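B12-binding domain-containing protein (Kitasatospora setae, PDB 6WTE) binds cobalamin and a [4Fe-4S] cluster and acts as TsrM, a radical SAM methylase whose catalysis is non-radical. Local coordinates at residues 209-212 with 213-216; 557-560 with 561-565; 464-467 with 468-472; 452-455 with 456-460. One frame throughout, in Å; residues are numbered along the deposited sequence.

How the interactions relate
Along the chain the order is interaction 1, interaction 4, interaction 3 and interaction 2. Interactions 3 and 4 are close neighbours, their centres about 14 Å apart: helix 456-461, capped in interaction 4, leads into the turn of interaction 3. On the other side of the chain's centre from interaction 4, with centres about 40 Å apart, lies interaction 1, the end of helix 209-214. Interaction 2, on the C-terminal helix 554-566, has its centre about 21 Å from that of interaction 1 and about 54 Å from that of interaction 4. Cobalamin comes within about 6 Å of the Met464 side chain in interaction 3 and about 7 Å of that of Tyr212 in interaction 1, so two distant local elements border the cofactor region.

Interaction 1 of 4, residues 209-212 with 213-216; sequences NLEY and YRRG
Glu211 faces two arginines of the following turn, and these charged contacts form a salt-bridge network at the end of helix 209-214. Its CG stands anti to the backbone N (chi1 -176°) and the chain then bends at chi2, which brings the carboxylate back over the next turn. There the two oxygens divide the work. OE2 meets Arg215 NH1 at 3.2 Å in a salt bridge whose hydrogen bond is weak, with the carboxylate and guanidinium planes 84° apart. OE1 approaches the rim of the Arg214 guanidinium almost in its plane, but its salt bridge to Arg214 NH2 is long at 3.6 Å. A water supplements that long pair: it donates to Glu211 OE1 at 2.8 Å and weakly accepts from Arg214 NH2.

Apolar contact is lighter. Leu210 CG touches the aliphatic Arg214 CD at 4.1 Å, while Leu210 CD1 approaches Tyr213 CD2 at 4.3 Å.

The backbone supplies regular helical bonds, Tyr213 N to Asn209 O and Arg214 N to Leu210 O (2.8 Å), then weakens at Arg215. Gly216, at positive phi (104°), is the C-prime residue of a Schellman motif: Gly216 N bonds to Tyr213 O at 3.1 Å, and the N of the residue after it turns back to Tyr212 O.

The flanking side chains tie this helix to both the B12-binding domain and the radical SAM core. Asn209 ND2 bonds to Asp23 on helix 20-31, and Tyr212 OH to Asp40 at the end of strand 35-40, both in the former. Tyr213 OH instead reaches Asp266 on strand 266-269 of the latter.

Interaction 2 of 4, residues 557-560 with 561-565; sequences IMRK and AREAA
An i to i+4 salt bridge between Arg559 and Glu563 spans one turn of the C-terminal helix 554-566. Arg559 NH1 donates to Glu563 OE1 at 2.7 Å, with an N-H...O angle of 148°. The two side chains run side by side and point the same way, yet their flat groups are twisted 68° against each other. OE1 lies roughly level with the Arg559 guanidinium, off its rim, whereas NH1 comes to that oxygen from above the carboxylate plane. The pairing is made through a single N-H and not as a two-pronged, coplanar pair. With CG anti to the backbone N and a bend at chi3 (68°), Arg559 turns its guanidinium along the helix to meet the acid.

Arg562 behaves differently. Its guanidinium folds back over the preceding turn, one face lying across Met558 O and Arg559 CA, the latter 3.5 Å from the plane. NH2 rests 3.6 Å from Arg559 CB. The two arginines cross at about a right angle, and their charged ends stay apart, with Arg559 NE 6.2 Å from Arg562 NH2. Underneath, the helical bonds are regular, as Arg562 N to Met558 O (3.0 Å) and Ala564 N to Lys560 O (2.8 Å) attest.

Arg559 NE also forms a salt bridge with Glu556, one turn back. Ile557, Met558 and Ala561 pack against helix 533-540, through Leu538, Phe534 and Ser537, while Ala564 touches Leu541 in the loop beyond.

Interaction 3 of 4, residues 464-467 with 468-472; sequences MFDE and HGNFR
Phe465 lays its ring beside that of Phe471 with only slight overlap: the planes are 24° from parallel and the centroids 5.1 Å apart, but the rings are slid past each other, and CE1 of Phe465 presses on CE1 of Phe471 at 3.3 Å. Both side chains point the same way, as expected for residues joined by a single beta bridge. Met464 CG adds to the cluster, 4.1 Å from Phe471 CD1, and Val83 of helix 83-96 touches all three side chains.

The chain reverses in a type I turn from Asp466 to Gly469, with Gly469 N bonded to Asp466 O at 3.0 Å. Asp466 N donates to Asn470 O at 2.9 Å, and Gly469 has positive phi (88°); together these define a G1 beta bulge. Farther out, Arg472 N closes on Met464 O at 2.7 Å in a nearly straight bond.

With CG between its backbone N and carbonyl carbon (chi1 68°), Asp466 turns OD1 toward the N-H groups of the reversal. OD1 accepts from Asn470 N at 2.8 Å, a donor that comes from above the carboxylate plane, and more weakly from His468 N at 3.0 Å. Arg472 spreads one guanidinium face over Asp466 CA, while its NH1 bonds to Gln462 O.

One good and one weak N-H bond thus meet the same oxygen, which would be expected to favour the charged form of Asp466 and to steady the reversal, while the aromatic pair packs beyond it.

Interaction 4 of 4, residues 452-455 with 456-460; sequences MCAS and PAEYE
Ser455 and Glu458 face each other across the start of helix 456-461, each side chain reaching for backbone N-H on the other's side. Ser455 is the N-cap: OG stands between the backbone N and the carbonyl carbon (chi1 70°), which turns it toward the N-H groups of the first turn, and it accepts from Glu458 N at 3.0 Å with an N-H...O angle of 160°. Glu458 reaches back toward the residues before the cap, its chain fully extended with CG anti to the backbone N, and its OE1 accepts from Ala454 N at 2.8 Å. That donor approaches on the anti side, 33° out of the carboxylate plane. Because the acid takes the N-H of the residue before the N-cap, the exchange resembles a capping box but differs in register.

Cys453 lies alongside this pair. Its SG sits 3.7 Å from Tyr459 CB and 5.3 Å from the ring centroid, close to the ring plane, so the sulfur meets the aromatic group at its edge and not over a face. The aliphatic CG of Glu458 passes 4.1 Å from the same sulfur. Tyr459 N completes the turn by bonding to Ser455 O at 3.2 Å.

Tyr459 OH points on to Pro415 O, and Glu458 OE2 forms a salt bridge with Lys448, so each oxygen of the carboxylate has a polar partner. The backbone donor and the lysine would both favour its ionised form. A negative charge beside the helix start should also suit the helix dipole, while sulfur and ring edge add a weaker, apolar contact on the flank.

Interaction 1 of 4, residues 209-212 with 213-216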
loop_
_atom_site.group_PDB
_atom_site.type_symbol
_atom_site.label_atom_id
_atom_site.label_comp_id
_atom_site.label_asym_id
_atom_site.label_seq_id
_atom_site.Cartn_x
_atom_site.Cartn_y
_atom_site.Cartn_z
ATOM N N ASN A 209 17.226 4.850 6.982
ATOM C CA ASN A 209 16.977 4.226 5.688
ATOM C C ASN A 209 17.971 3.113 5.382
ATOM O O ASN A 209 17.583 2.072 4.837
ATOM C CB ASN A 209 16.973 5.285 4.591
ATOM C CG ASN A 209 15.669 6.063 4.559
ATOM O OD1 ASN A 209 14.683 5.598 3.994
ATOM N ND2 ASN A 209 15.653 7.240 5.179
ATOM N N LEU A 210 19.250 3.296 5.732
ATOM C CA LEU A 210 20.228 2.251 5.437
ATOM C C LEU A 210 19.946 0.993 6.246
ATOM O O LEU A 210 20.132 -0.123 5.748
ATOM C CB LEU A 210 21.647 2.755 5.704
ATOM C CG LEU A 210 22.749 1.745 5.376
ATOM C CD1 LEU A 210 22.774 1.429 3.868
ATOM C CD2 LEU A 210 24.092 2.257 5.852
ATOM N N GLU A 211 19.481 1.150 7.488
ATOM C CA GLU A 211 19.128 -0.016 8.295
ATOM C C GLU A 211 18.074 -0.868 7.597
ATOM O O GLU A 211 18.204 -2.094 7.517
ATOM C CB GLU A 211 18.627 0.427 9.672
ATOM C CG GLU A 211 18.323 -0.728 10.619
ATOM C CD GLU A 211 19.557 -1.541 10.986
ATOM O OE1 GLU A 211 20.687 -1.010 10.897
ATOM O OE2 GLU A 211 19.398 -2.718 11.370
ATOM N N TYR A 212 17.029 -0.230 7.065
ATOM C CA TYR A 212 16.022 -0.978 6.318
ATOM C C TYR A 212 16.621 -1.610 5.070
ATOM O O TYR A 212 16.302 -2.756 4.731
ATOM C CB TYR A 212 14.863 -0.066 5.934
ATOM C CG TYR A 212 13.884 0.152 7.058
ATOM C CD1 TYR A 212 12.884 -0.776 7.315
ATOM C CD2 TYR A 212 13.963 1.281 7.862
ATOM C CE1 TYR A 212 11.978 -0.582 8.340
ATOM C CE2 TYR A 212 13.060 1.483 8.895
ATOM C CZ TYR A 212 12.071 0.545 9.125
ATOM O OH TYR A 212 11.159 0.726 10.137
ATOM N N TYR A 213 17.497 -0.880 4.381
ATOM C CA TYR A 213 18.081 -1.404 3.150
ATOM C C TYR A 213 18.918 -2.646 3.424
ATOM O O TYR A 213 18.857 -3.625 2.674
ATOM C CB TYR A 213 18.922 -0.321 2.479
ATOM C CG TYR A 213 19.459 -0.695 1.119
ATOM C CD1 TYR A 213 18.622 -0.736 0.013
ATOM C CD2 TYR A 213 20.805 -0.990 0.940
ATOM C CE1 TYR A 213 19.101 -1.066 -1.231
ATOM C CE2 TYR A 213 21.303 -1.320 -0.314
ATOM C CZ TYR A 213 20.442 -1.355 -1.391
ATOM O OH TYR A 213 20.921 -1.682 -2.631
ATOM N N ARG A 214 19.696 -2.636 4.508
ATOM C CA ARG A 214 20.514 -3.793 4.848
ATOM C C ARG A 214 19.678 -4.985 5.287
ATOM O O ARG A 214 20.160 -6.122 5.229
ATOM C CB ARG A 214 21.515 -3.422 5.944
ATOM C CG ARG A 214 22.585 -2.447 5.479
ATOM C CD ARG A 214 23.556 -2.090 6.598
ATOM N NE ARG A 214 24.206 -3.269 7.165
ATOM C CZ ARG A 214 24.021 -3.695 8.412
ATOM N NH1 ARG A 214 24.651 -4.777 8.847
ATOM N NH2 ARG A 214 23.212 -3.032 9.227
ATOM N N ARG A 215 18.443 -4.753 5.726
ATOM C CA ARG A 215 17.547 -5.828 6.121
ATOM C C ARG A 215 16.574 -6.202 5.009
ATOM O O ARG A 215 15.614 -6.936 5.258
ATOM C CB ARG A 215 16.801 -5.436 7.400
ATOM C CG ARG A 215 17.764 -5.038 8.515
ATOM C CD ARG A 215 17.081 -4.674 9.827
ATOM N NE ARG A 215 16.989 -5.816 10.730
ATOM C CZ ARG A 215 16.997 -5.723 12.056
ATOM N NH1 ARG A 215 17.107 -4.537 12.639
ATOM N NH2 ARG A 215 16.908 -6.817 12.799
ATOM N N GLY A 216 16.820 -5.732 3.785
ATOM C CA GLY A 216 16.064 -6.136 2.619
ATOM C C GLY A 216 15.054 -5.125 2.128
ATOM O O GLY A 216 14.443 -5.350 1.074
HETATM O O HOH W 1 22.592 0.216 9.192
#

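Interaction 2 of 4, residues 557-560 with 561-565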
loop_
_atom_site.group_PDB
_atom_site.type_symbol
_atom_site.label_atom_id
_atom_site.label_comp_id
_atom_site.label_asym_id
_atom_site.label_seq_id
_atom_site.Cartn_x
_atom_site.Cartn_y
_atom_site.Cartn_z
ATOM N N ILE A 557 19.967 -20.347 -4.116
ATOM C CA ILE A 557 20.427 -19.329 -3.184
ATOM C C ILE A 557 20.495 -19.900 -1.773
ATOM O O ILE A 557 21.432 -19.614 -1.018
ATOM C CB ILE A 557 19.523 -18.091 -3.287
ATOM C CG1 ILE A 557 19.814 -17.391 -4.617
ATOM C CG2 ILE A 557 19.746 -17.154 -2.106
ATOM C CD1 ILE A 557 18.809 -16.349 -5.010
ATOM N N MET A 558 19.541 -20.762 -1.414
ATOM C CA MET A 558 19.617 -21.418 -0.113
ATOM C C MET A 558 20.776 -22.411 -0.056
ATOM O O MET A 558 21.471 -22.503 0.963
ATOM C CB MET A 558 18.279 -22.089 0.208
ATOM C CG MET A 558 17.198 -21.075 0.556
ATOM S SD MET A 558 15.577 -21.755 0.973
ATOM C CE MET A 558 15.099 -22.550 -0.560
ATOM N N ARG A 559 21.034 -23.131 -1.152
ATOM C CA ARG A 559 22.191 -24.021 -1.168
ATOM C C ARG A 559 23.482 -23.231 -1.009
ATOM O O ARG A 559 24.372 -23.624 -0.246
ATOM C CB ARG A 559 22.225 -24.836 -2.462
ATOM C CG ARG A 559 23.359 -25.862 -2.503
ATOM C CD ARG A 559 23.749 -26.216 -3.941
ATOM N NE ARG A 559 24.371 -25.068 -4.588
ATOM C CZ ARG A 559 25.658 -24.762 -4.460
ATOM N NH1 ARG A 559 26.450 -25.534 -3.732
ATOM N NH2 ARG A 559 26.150 -23.692 -5.066
ATOM N N LYS A 560 23.598 -22.105 -1.719
ATOM C CA LYS A 560 24.830 -21.332 -1.666
ATOM C C LYS A 560 25.022 -20.692 -0.301
ATOM O O LYS A 560 26.160 -20.546 0.157
ATOM C CB LYS A 560 24.843 -20.263 -2.761
ATOM C CG LYS A 560 26.241 -19.717 -3.041
ATOM C CD LYS A 560 26.370 -19.140 -4.441
ATOM C CE LYS A 560 25.908 -17.696 -4.481
ATOM N NZ LYS A 560 25.860 -17.171 -5.874
ATOM N N ALA A 561 23.925 -20.329 0.371
ATOM C CA ALA A 561 24.032 -19.794 1.724
ATOM C C ALA A 561 24.513 -20.858 2.701
ATOM O O ALA A 561 25.310 -20.567 3.604
ATOM C CB ALA A 561 22.688 -19.223 2.170
ATOM N N ARG A 562 24.030 -22.097 2.547
ATOM C CA ARG A 562 24.568 -23.192 3.349
ATOM C C ARG A 562 26.060 -23.368 3.085
ATOM O O ARG A 562 26.851 -23.539 4.023
ATOM C CB ARG A 562 23.811 -24.490 3.050
ATOM C CG ARG A 562 22.308 -24.434 3.316
ATOM C CD ARG A 562 21.672 -25.826 3.284
ATOM N NE ARG A 562 21.615 -26.419 1.943
ATOM C CZ ARG A 562 20.558 -26.355 1.134
ATOM N NH1 ARG A 562 19.456 -25.717 1.513
ATOM N NH2 ARG A 562 20.597 -26.929 -0.058
ATOM N N GLU A 563 26.463 -23.277 1.813
ATOM C CA GLU A 563 27.868 -23.436 1.439
ATOM C C GLU A 563 28.739 -22.325 2.017
ATOM O O GLU A 563 29.823 -22.588 2.551
ATOM C CB GLU A 563 27.985 -23.467 -0.087
ATOM C CG GLU A 563 29.348 -23.845 -0.619
ATOM C CD GLU A 563 29.327 -24.055 -2.121
ATOM O OE1 GLU A 563 28.870 -25.134 -2.545
ATOM O OE2 GLU A 563 29.755 -23.147 -2.873
ATOM N N ALA A 564 28.285 -21.076 1.909
ATOM C CA ALA A 564 29.078 -19.956 2.407
ATOM C C ALA A 564 29.228 -20.016 3.920
ATOM O O ALA A 564 30.306 -19.727 4.454
ATOM C CB ALA A 564 28.442 -18.631 1.988
ATOM N N ALA A 565 28.165 -20.411 4.625
ATOM C CA ALA A 565 28.234 -20.502 6.079
ATOM C C ALA A 565 29.247 -21.552 6.514
ATOM O O ALA A 565 29.949 -21.374 7.516
ATOM C CB ALA A 565 26.854 -20.819 6.652
#

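Interaction 3 of 4, residues 464-467 with 468-472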
loop_
_atom_site.group_PDB
_atom_site.type_symbol
_atom_site.label_atom_id
_atom_site.label_comp_id
_atom_site.label_asym_id
_atom_site.label_seq_id
_atom_site.Cartn_x
_atom_site.Cartn_y
_atom_site.Cartn_z
ATOM N N MET A 464 -14.745 -4.053 8.655
ATOM C CA MET A 464 -13.729 -4.687 9.485
ATOM C C MET A 464 -14.252 -5.211 10.817
ATOM O O MET A 464 -13.627 -6.113 11.390
ATOM C CB MET A 464 -12.585 -3.698 9.754
ATOM C CG MET A 464 -11.365 -4.287 10.430
ATOM S SD MET A 464 -9.955 -3.184 10.285
ATOM C CE MET A 464 -9.638 -3.263 8.527
ATOM N N PHE A 465 -15.362 -4.682 11.327
ATOM C CA PHE A 465 -15.887 -5.048 12.632
ATOM C C PHE A 465 -17.363 -5.394 12.522
ATOM O O PHE A 465 -18.092 -4.802 11.724
ATOM C CB PHE A 465 -15.737 -3.903 13.644
ATOM C CG PHE A 465 -14.327 -3.421 13.823
ATOM C CD1 PHE A 465 -13.495 -4.016 14.756
ATOM C CD2 PHE A 465 -13.846 -2.349 13.087
ATOM C CE1 PHE A 465 -12.200 -3.570 14.935
ATOM C CE2 PHE A 465 -12.547 -1.895 13.262
ATOM C CZ PHE A 465 -11.724 -2.504 14.190
ATOM N N ASP A 466 -17.811 -6.338 13.344
ATOM C CA ASP A 466 -19.236 -6.616 13.388
ATOM C C ASP A 466 -19.925 -5.662 14.366
ATOM O O ASP A 466 -19.311 -4.747 14.923
ATOM C CB ASP A 466 -19.501 -8.091 13.719
ATOM C CG ASP A 466 -19.103 -8.484 15.141
ATOM O OD1 ASP A 466 -18.788 -7.618 15.985
ATOM O OD2 ASP A 466 -19.119 -9.704 15.414
ATOM N N GLU A 467 -21.226 -5.882 14.568
ATOM C CA GLU A 467 -22.029 -4.980 15.386
ATOM C C GLU A 467 -21.571 -4.966 16.840
ATOM O O GLU A 467 -21.785 -3.975 17.546
ATOM C CB GLU A 467 -23.505 -5.378 15.298
ATOM C CG GLU A 467 -24.126 -5.252 13.904
ATOM C CD GLU A 467 -23.794 -6.417 12.975
ATOM O OE1 GLU A 467 -22.932 -7.256 13.326
ATOM O OE2 GLU A 467 -24.413 -6.501 11.889
ATOM N N HIS A 468 -20.941 -6.039 17.303
ATOM C CA HIS A 468 -20.474 -6.127 18.679
ATOM C C HIS A 468 -19.053 -5.612 18.857
ATOM O O HIS A 468 -18.531 -5.647 19.975
ATOM C CB HIS A 468 -20.564 -7.574 19.174
ATOM C CG HIS A 468 -21.944 -8.149 19.102
ATOM N ND1 HIS A 468 -22.285 -9.159 18.228
ATOM C CD2 HIS A 468 -23.072 -7.848 19.788
ATOM C CE1 HIS A 468 -23.562 -9.461 18.384
ATOM N NE2 HIS A 468 -24.062 -8.681 19.325
ATOM N N GLY A 469 -18.417 -5.132 17.793
ATOM C CA GLY A 469 -17.054 -4.661 17.872
ATOM C C GLY A 469 -15.996 -5.721 17.657
ATOM O O GLY A 469 -14.803 -5.410 17.754
ATOM N N ASN A 470 -16.385 -6.957 17.367
ATOM C CA ASN A 470 -15.415 -8.007 17.103
ATOM C C ASN A 470 -14.868 -7.873 15.688
ATOM O O ASN A 470 -15.549 -7.381 14.787
ATOM C CB ASN A 470 -16.053 -9.384 17.278
ATOM C CG ASN A 470 -16.660 -9.573 18.654
ATOM O OD1 ASN A 470 -17.877 -9.684 18.799
ATOM N ND2 ASN A 470 -15.813 -9.612 19.672
ATOM N N PHE A 471 -13.623 -8.313 15.499
ATOM C CA PHE A 471 -13.047 -8.320 14.161
ATOM C C PHE A 471 -13.867 -9.207 13.240
ATOM O O PHE A 471 -14.157 -10.364 13.558
ATOM C CB PHE A 471 -11.600 -8.804 14.197
ATOM C CG PHE A 471 -10.615 -7.726 14.529
ATOM C CD1 PHE A 471 -10.588 -6.547 13.798
ATOM C CD2 PHE A 471 -9.728 -7.886 15.576
ATOM C CE1 PHE A 471 -9.674 -5.553 14.100
ATOM C CE2 PHE A 471 -8.821 -6.893 15.888
ATOM C CZ PHE A 471 -8.797 -5.729 15.152
ATOM N N ARG A 472 -14.242 -8.650 12.092
ATOM C CA ARG A 472 -15.049 -9.345 11.092
ATOM C C ARG A 472 -14.683 -8.698 9.756
ATOM O O ARG A 472 -15.406 -7.857 9.215
ATOM C CB ARG A 472 -16.542 -9.249 11.408
ATOM C CG ARG A 472 -17.388 -10.312 10.736
ATOM C CD ARG A 472 -18.003 -9.814 9.442
ATOM N NE ARG A 472 -19.142 -8.927 9.665
ATOM C CZ ARG A 472 -19.083 -7.604 9.572
ATOM N NH1 ARG A 472 -17.943 -7.016 9.271
ATOM N NH2 ARG A 472 -20.168 -6.871 9.777
#

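Interaction 4 of 4, residues 452-455 with 456-460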
loop_
_atom_site.group_PDB
_atom_site.type_symbol
_atom_site.label_atom_id
_atom_site.label_comp_id
_atom_site.label_asym_id
_atom_site.label_seq_id
_atom_site.Cartn_x
_atom_site.Cartn_y
_atom_site.Cartn_z
ATOM N N MET A 452 -27.236 5.277 4.356
ATOM C CA MET A 452 -28.002 4.692 5.445
ATOM C C MET A 452 -27.247 4.687 6.763
ATOM O O MET A 452 -27.796 4.224 7.768
ATOM C CB MET A 452 -28.408 3.260 5.099
ATOM C CG MET A 452 -29.320 3.140 3.903
ATOM S SD MET A 452 -29.846 1.432 3.730
ATOM C CE MET A 452 -30.650 1.492 2.130
ATOM N N CYS A 453 -26.005 5.171 6.783
ATOM C CA CYS A 453 -25.216 5.183 8.002
ATOM C C CYS A 453 -25.321 6.539 8.683
ATOM O O CYS A 453 -25.459 7.577 8.030
ATOM C CB CYS A 453 -23.753 4.860 7.705
ATOM S SG CYS A 453 -23.535 3.197 7.035
ATOM N N ALA A 454 -25.246 6.516 10.012
ATOM C CA ALA A 454 -25.331 7.742 10.791
ATOM C C ALA A 454 -24.053 8.564 10.729
ATOM O O ALA A 454 -24.087 9.761 11.043
ATOM C CB ALA A 454 -25.660 7.417 12.249
ATOM N N SER A 455 -22.941 7.965 10.321
ATOM C CA SER A 455 -21.661 8.656 10.323
ATOM C C SER A 455 -20.741 7.977 9.321
ATOM O O SER A 455 -20.939 6.802 8.987
ATOM C CB SER A 455 -21.022 8.636 11.723
ATOM O OG SER A 455 -20.586 7.322 12.052
ATOM N N PRO A 456 -19.716 8.683 8.841
ATOM C CA PRO A 456 -18.655 7.994 8.094
ATOM C C PRO A 456 -18.037 6.849 8.877
ATOM O O PRO A 456 -17.757 5.797 8.294
ATOM C CB PRO A 456 -17.637 9.113 7.826
ATOM C CG PRO A 456 -18.434 10.367 7.869
ATOM C CD PRO A 456 -19.483 10.137 8.915
ATOM N N ALA A 457 -17.828 7.019 10.190
ATOM C CA ALA A 457 -17.241 5.940 10.978
ATOM C C ALA A 457 -18.082 4.673 10.904
ATOM O O ALA A 457 -17.537 3.572 10.779
ATOM C CB ALA A 457 -17.052 6.373 12.432
ATOM N N GLU A 458 -19.412 4.801 10.987
ATOM C CA GLU A 458 -20.256 3.614 10.881
ATOM C C GLU A 458 -20.105 2.953 9.521
ATOM O O GLU A 458 -20.000 1.726 9.432
ATOM C CB GLU A 458 -21.728 3.956 11.130
ATOM C CG GLU A 458 -22.619 2.725 11.017
ATOM C CD GLU A 458 -24.096 3.022 11.199
ATOM O OE1 GLU A 458 -24.467 4.209 11.307
ATOM O OE2 GLU A 458 -24.880 2.055 11.229
ATOM N N TYR A 459 -20.101 3.749 8.451
ATOM C CA TYR A 459 -19.972 3.179 7.111
ATOM C C TYR A 459 -18.631 2.479 6.932
ATOM O O TYR A 459 -18.540 1.447 6.256
ATOM C CB TYR A 459 -20.150 4.266 6.048
ATOM C CG TYR A 459 -19.925 3.730 4.655
ATOM C CD1 TYR A 459 -20.803 2.806 4.115
ATOM C CD2 TYR A 459 -18.823 4.122 3.891
ATOM C CE1 TYR A 459 -20.615 2.290 2.856
ATOM C CE2 TYR A 459 -18.624 3.603 2.615
ATOM C CZ TYR A 459 -19.521 2.684 2.110
ATOM O OH TYR A 459 -19.350 2.153 0.848
ATOM N N GLU A 460 -17.576 3.022 7.540
ATOM C CA GLU A 460 -16.246 2.462 7.333
ATOM C C GLU A 460 -16.009 1.237 8.207
ATOM O O GLU A 460 -15.413 0.255 7.751
ATOM C CB GLU A 460 -15.185 3.533 7.597
ATOM C CG GLU A 460 -15.250 4.698 6.624
ATOM C CD GLU A 460 -14.402 5.875 7.058
ATOM O OE1 GLU A 460 -13.687 5.754 8.074
ATOM O OE2 GLU A 460 -14.452 6.925 6.388
#